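Local structure of putative acyl-[acyl-carrier-protein]--UDP-N-acetylglucosamine O-acyltransferase (Bacteroides fragilis, 4R36) at residues A[111-123]-A[132-144]. The protein probably transfers an acyl chain from acyl carrier protein to UDP-N-acetylglucosamine, working as a left-handed beta-helix trimer. Sequence-based numbering, arbitrary orientation.
Sequences TINRGTAAKGRTI and EGVHVAHDALIGN. With ACT (acetate ion), chain D.
With chi1 at -46°, the Asp139 side chain swings beside its own backbone N and sends its carboxylate into the loop between Thr116 and Gly120, while His138, with chi1 at 67°, leans its ring toward the same group. The setting is two successive coils of a left-handed parallel beta-helix, in which strands 111-112 and 121-123 pair in parallel with 135-136 and 141-142, respectively. Asp139 illustrates how one buried carboxylate can shape a loop that bulges from a coil. Its OD1 accepts from the amides of Thr116 and Gly120, which arrive from opposite faces of the carboxylate plane; Gly120 N lies 3.0 Å from Asp139 OD1, in a nearly straight bond (174°). Thr116 OG1 donates to Asp139 OD2 at 2.6 Å on the syn side and His138 ND1 on the anti side, both tilted from the carboxylate plane, though OD2 lies in the His138 ring plane. The loop bonds hold the carboxylate, which in turn would steady the imidazole of His138, a UDP-N-acetylglucosamine-binding residue, through ND1. Thr122 OG1 joins the coils by accepting from Asp139 N and donating to Asn113 O. Inside the helix, Thr122 CG2 passes Val136 CG1 at 3.7 Å. At the subunit interface, Thr111 OG1 meets His135 ND1 in the ring plane, 2.7 Å away, and the other ring nitrogen, NE2, donates to acetate OXT.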
loop_
_atom_site.group_PDB
_atom_site.type_symbol
_atom_site.label_atom_id
_atom_site.label_comp_id
_atom_site.label_asym_id
_atom_site.label_seq_id
_atom_site.Cartn_x
_atom_site.Cartn_y
_atom_site.Cartn_z
ATOM N N THR A 111 -7.684 -1.416 -8.208
ATOM C CA THR A 111 -9.093 -1.441 -7.943
ATOM C C THR A 111 -9.725 -0.155 -8.511
ATOM O O THR A 111 -9.272 0.962 -8.222
ATOM C CB THR A 111 -9.419 -1.595 -6.428
ATOM O OG1 THR A 111 -8.710 -0.610 -5.637
ATOM C CG2 THR A 111 -9.064 -2.981 -5.934
ATOM N N ILE A 112 -10.779 -0.326 -9.319
ATOM C CA ILE A 112 -11.565 0.782 -9.780
ATOM C C ILE A 112 -13.028 0.517 -9.417
ATOM O O ILE A 112 -13.713 -0.253 -10.085
ATOM C CB ILE A 112 -11.386 1.045 -11.287
ATOM C CG1 ILE A 112 -9.910 1.125 -11.684
ATOM C CG2 ILE A 112 -12.141 2.284 -11.735
ATOM C CD1 ILE A 112 -9.638 1.228 -13.167
ATOM N N ASN A 113 -13.503 1.161 -8.361
ATOM C CA ASN A 113 -14.847 0.927 -7.919
ATOM C C ASN A 113 -15.823 1.704 -8.821
ATOM O O ASN A 113 -15.531 2.803 -9.282
ATOM C CB ASN A 113 -15.081 1.361 -6.459
ATOM C CG ASN A 113 -14.174 0.712 -5.397
ATOM O OD1 ASN A 113 -14.110 1.250 -4.288
ATOM N ND2 ASN A 113 -13.526 -0.386 -5.684
ATOM N N ARG A 114 -17.033 1.167 -9.003
ATOM C CA ARG A 114 -18.078 1.909 -9.632
ATOM C C ARG A 114 -18.599 3.050 -8.806
ATOM O O ARG A 114 -18.264 3.226 -7.599
ATOM C CB ARG A 114 -19.220 0.976 -10.101
ATOM C CG ARG A 114 -20.072 0.262 -9.063
ATOM C CD ARG A 114 -21.013 -0.650 -9.880
ATOM N NE ARG A 114 -21.932 -1.498 -9.119
ATOM C CZ ARG A 114 -23.195 -1.204 -8.780
ATOM N NH1 ARG A 114 -23.711 -0.036 -8.984
ATOM N NH2 ARG A 114 -23.932 -2.104 -8.142
ATOM N N GLY A 115 -19.430 3.857 -9.428
ATOM C CA GLY A 115 -19.880 5.130 -8.823
ATOM C C GLY A 115 -20.991 5.025 -7.748
ATOM O O GLY A 115 -21.490 3.941 -7.450
ATOM N N THR A 116 -21.360 6.179 -7.197
ATOM C CA THR A 116 -22.493 6.307 -6.275
ATOM C C THR A 116 -23.490 7.315 -6.896
ATOM O O THR A 116 -23.203 7.933 -7.918
ATOM C CB THR A 116 -22.093 6.865 -4.915
ATOM O OG1 THR A 116 -21.663 8.238 -5.038
ATOM C CG2 THR A 116 -21.054 6.027 -4.256
ATOM N N ALA A 117 -24.606 7.556 -6.216
ATOM C CA ALA A 117 -25.575 8.567 -6.654
ATOM C C ALA A 117 -24.988 9.965 -6.716
ATOM O O ALA A 117 -25.538 10.843 -7.338
ATOM C CB ALA A 117 -26.767 8.576 -5.712
ATOM N N ALA A 118 -23.896 10.213 -6.018
ATOM C CA ALA A 118 -23.228 11.532 -6.100
ATOM C C ALA A 118 -22.848 11.951 -7.508
ATOM O O ALA A 118 -22.712 13.145 -7.759
ATOM C CB ALA A 118 -21.946 11.543 -5.201
ATOM N N LYS A 119 -22.559 10.983 -8.368
ATOM C CA LYS A 119 -22.272 11.193 -9.758
ATOM C C LYS A 119 -22.801 10.011 -10.582
ATOM O O LYS A 119 -23.648 10.191 -11.451
ATOM C CB LYS A 119 -20.754 11.390 -10.035
ATOM C CG LYS A 119 -20.479 11.725 -11.494
ATOM C CD LYS A 119 -19.013 11.948 -11.828
ATOM C CE LYS A 119 -18.835 12.125 -13.313
ATOM N NZ LYS A 119 -17.429 12.407 -13.726
ATOM N N GLY A 120 -22.315 8.808 -10.328
ATOM C CA GLY A 120 -22.843 7.616 -10.947
ATOM C C GLY A 120 -21.908 6.861 -11.822
ATOM O O GLY A 120 -22.217 5.753 -12.251
ATOM N N ARG A 121 -20.737 7.454 -12.082
ATOM C CA ARG A 121 -19.762 6.926 -13.027
ATOM C C ARG A 121 -18.356 7.239 -12.474
ATOM O O ARG A 121 -18.068 8.394 -12.185
ATOM C CB ARG A 121 -19.897 7.609 -14.388
ATOM C CG ARG A 121 -21.304 7.445 -15.016
ATOM C CD ARG A 121 -21.437 8.287 -16.260
ATOM N NE ARG A 121 -20.588 7.823 -17.354
ATOM C CZ ARG A 121 -20.398 8.502 -18.467
ATOM N NH1 ARG A 121 -21.019 9.631 -18.672
ATOM N NH2 ARG A 121 -19.602 8.049 -19.422
ATOM N N THR A 122 -17.567 6.198 -12.250
ATOM C CA THR A 122 -16.113 6.318 -12.000
ATOM C C THR A 122 -15.506 6.210 -13.394
ATOM O O THR A 122 -15.778 5.279 -14.131
ATOM C CB THR A 122 -15.630 5.192 -11.089
ATOM O OG1 THR A 122 -16.454 5.177 -9.923
ATOM C CG2 THR A 122 -14.157 5.405 -10.728
ATOM N N ILE A 123 -14.700 7.188 -13.776
ATOM C CA ILE A 123 -14.178 7.281 -15.134
ATOM C C ILE A 123 -12.684 7.493 -15.184
ATOM O O ILE A 123 -12.162 8.464 -14.607
ATOM C CB ILE A 123 -14.823 8.437 -15.903
ATOM C CG1 ILE A 123 -16.371 8.246 -15.965
ATOM C CG2 ILE A 123 -14.203 8.628 -17.289
ATOM C CD1 ILE A 123 -17.122 9.447 -16.506
ATOM N N GLU A 132 0.675 -1.003 -9.925
ATOM C CA GLU A 132 0.009 -2.036 -9.082
ATOM C C GLU A 132 -0.525 -1.455 -7.809
ATOM O O GLU A 132 0.093 -0.544 -7.219
ATOM C CB GLU A 132 0.911 -3.221 -8.801
ATOM C CG GLU A 132 2.171 -2.963 -7.968
ATOM C CD GLU A 132 1.920 -2.802 -6.457
ATOM O OE1 GLU A 132 0.928 -3.370 -5.921
ATOM O OE2 GLU A 132 2.800 -2.157 -5.811
ATOM N N GLY A 133 -1.692 -1.957 -7.414
ATOM C CA GLY A 133 -2.319 -1.630 -6.192
ATOM C C GLY A 133 -2.987 -0.243 -6.103
ATOM O O GLY A 133 -3.599 0.111 -5.060
ATOM N N VAL A 134 -2.910 0.515 -7.163
ATOM C CA VAL A 134 -3.607 1.788 -7.226
ATOM C C VAL A 134 -5.105 1.606 -7.006
ATOM O O VAL A 134 -5.689 0.616 -7.469
ATOM C CB VAL A 134 -3.337 2.525 -8.558
ATOM C CG1 VAL A 134 -4.381 3.659 -8.850
ATOM C CG2 VAL A 134 -1.972 3.135 -8.567
ATOM N N HIS A 135 -5.680 2.470 -6.185
ATOM C CA HIS A 135 -7.106 2.502 -5.930
ATOM C C HIS A 135 -7.772 3.734 -6.526
ATOM O O HIS A 135 -7.350 4.923 -6.259
ATOM C CB HIS A 135 -7.389 2.393 -4.447
ATOM C CG HIS A 135 -8.841 2.526 -4.090
ATOM N ND1 HIS A 135 -9.742 1.499 -4.258
ATOM C CD2 HIS A 135 -9.544 3.566 -3.575
ATOM C CE1 HIS A 135 -10.926 1.889 -3.846
ATOM N NE2 HIS A 135 -10.847 3.152 -3.466
ATOM N N VAL A 136 -8.850 3.494 -7.272
ATOM C CA VAL A 136 -9.689 4.590 -7.802
ATOM C C VAL A 136 -11.103 4.489 -7.216
ATOM O O VAL A 136 -11.804 3.523 -7.483
ATOM C CB VAL A 136 -9.768 4.514 -9.330
ATOM C CG1 VAL A 136 -10.532 5.707 -9.891
ATOM C CG2 VAL A 136 -8.402 4.484 -9.971
ATOM N N ALA A 137 -11.443 5.455 -6.355
ATOM C CA ALA A 137 -12.633 5.385 -5.586
ATOM C C ALA A 137 -13.818 5.804 -6.420
ATOM O O ALA A 137 -13.673 6.366 -7.509
ATOM C CB ALA A 137 -12.536 6.234 -4.354
ATOM N N HIS A 138 -14.987 5.482 -5.871
ATOM C CA HIS A 138 -16.263 5.893 -6.480
ATOM C C HIS A 138 -16.296 7.333 -6.986
ATOM O O HIS A 138 -15.844 8.262 -6.314
ATOM C CB HIS A 138 -17.369 5.716 -5.462
ATOM C CG HIS A 138 -17.278 6.645 -4.293
ATOM N ND1 HIS A 138 -17.951 7.844 -4.252
ATOM C CD2 HIS A 138 -16.699 6.492 -3.074
ATOM C CE1 HIS A 138 -17.735 8.436 -3.089
ATOM N NE2 HIS A 138 -16.987 7.630 -2.352
ATOM N N ASP A 139 -16.776 7.499 -8.217
ATOM C CA ASP A 139 -17.035 8.845 -8.839
ATOM C C ASP A 139 -15.765 9.648 -9.161
ATOM O O ASP A 139 -15.869 10.801 -9.598
ATOM C CB ASP A 139 -18.012 9.700 -8.061
ATOM C CG ASP A 139 -19.265 8.909 -7.636
ATOM O OD1 ASP A 139 -19.954 8.429 -8.529
ATOM O OD2 ASP A 139 -19.503 8.703 -6.442
ATOM N N ALA A 140 -14.583 9.031 -8.978
ATOM C CA ALA A 140 -13.358 9.669 -9.348
ATOM C C ALA A 140 -13.261 9.810 -10.854
ATOM O O ALA A 140 -13.939 9.106 -11.625
ATOM C CB ALA A 140 -12.188 8.853 -8.852
ATOM N N LEU A 141 -12.493 10.792 -11.278
ATOM C CA LEU A 141 -12.261 11.100 -12.666
ATOM C C LEU A 141 -10.742 11.217 -12.912
ATOM O O LEU A 141 -10.116 12.096 -12.325
ATOM C CB LEU A 141 -12.911 12.432 -13.067
ATOM C CG LEU A 141 -12.587 12.855 -14.522
ATOM C CD1 LEU A 141 -13.147 11.918 -15.562
ATOM C CD2 LEU A 141 -13.073 14.304 -14.777
ATOM N N ILE A 142 -10.208 10.357 -13.776
ATOM C CA ILE A 142 -8.852 10.455 -14.287
ATOM C C ILE A 142 -8.936 10.783 -15.752
ATOM O O ILE A 142 -9.727 10.160 -16.483
ATOM C CB ILE A 142 -8.056 9.161 -14.056
ATOM C CG1 ILE A 142 -7.993 8.888 -12.547
ATOM C CG2 ILE A 142 -6.680 9.237 -14.640
ATOM C CD1 ILE A 142 -7.187 7.635 -12.184
ATOM N N GLY A 143 -8.127 11.749 -16.192
ATOM C CA GLY A 143 -8.055 12.105 -17.631
ATOM C C GLY A 143 -7.205 11.150 -18.467
ATOM O O GLY A 143 -7.379 9.898 -18.380
ATOM N N ASN A 144 -6.313 11.737 -19.267
ATOM C CA ASN A 144 -5.546 11.028 -20.283
ATOM C C ASN A 144 -4.110 11.238 -20.080
ATOM O O ASN A 144 -3.661 12.310 -19.598
ATOM C CB ASN A 144 -5.892 11.537 -21.691
ATOM C CG ASN A 144 -7.369 11.585 -21.917
ATOM O OD1 ASN A 144 -8.096 10.572 -21.796
ATOM N ND2 ASN A 144 -7.851 12.759 -22.274
HETATM C C ACT D . -12.490 4.945 -1.094
HETATM O O ACT D . -11.261 5.236 -0.929
HETATM O OXT ACT D . -12.843 4.078 -1.922
HETATM C CH3 ACT D . -13.610 5.653 -0.352
HETATM O O HOH W 1 -6.071 -1.374 -5.239
HETATM O O HOH W 2 -15.087 3.646 -3.429
HETATM O O HOH W 3 -16.050 10.122 -13.014
#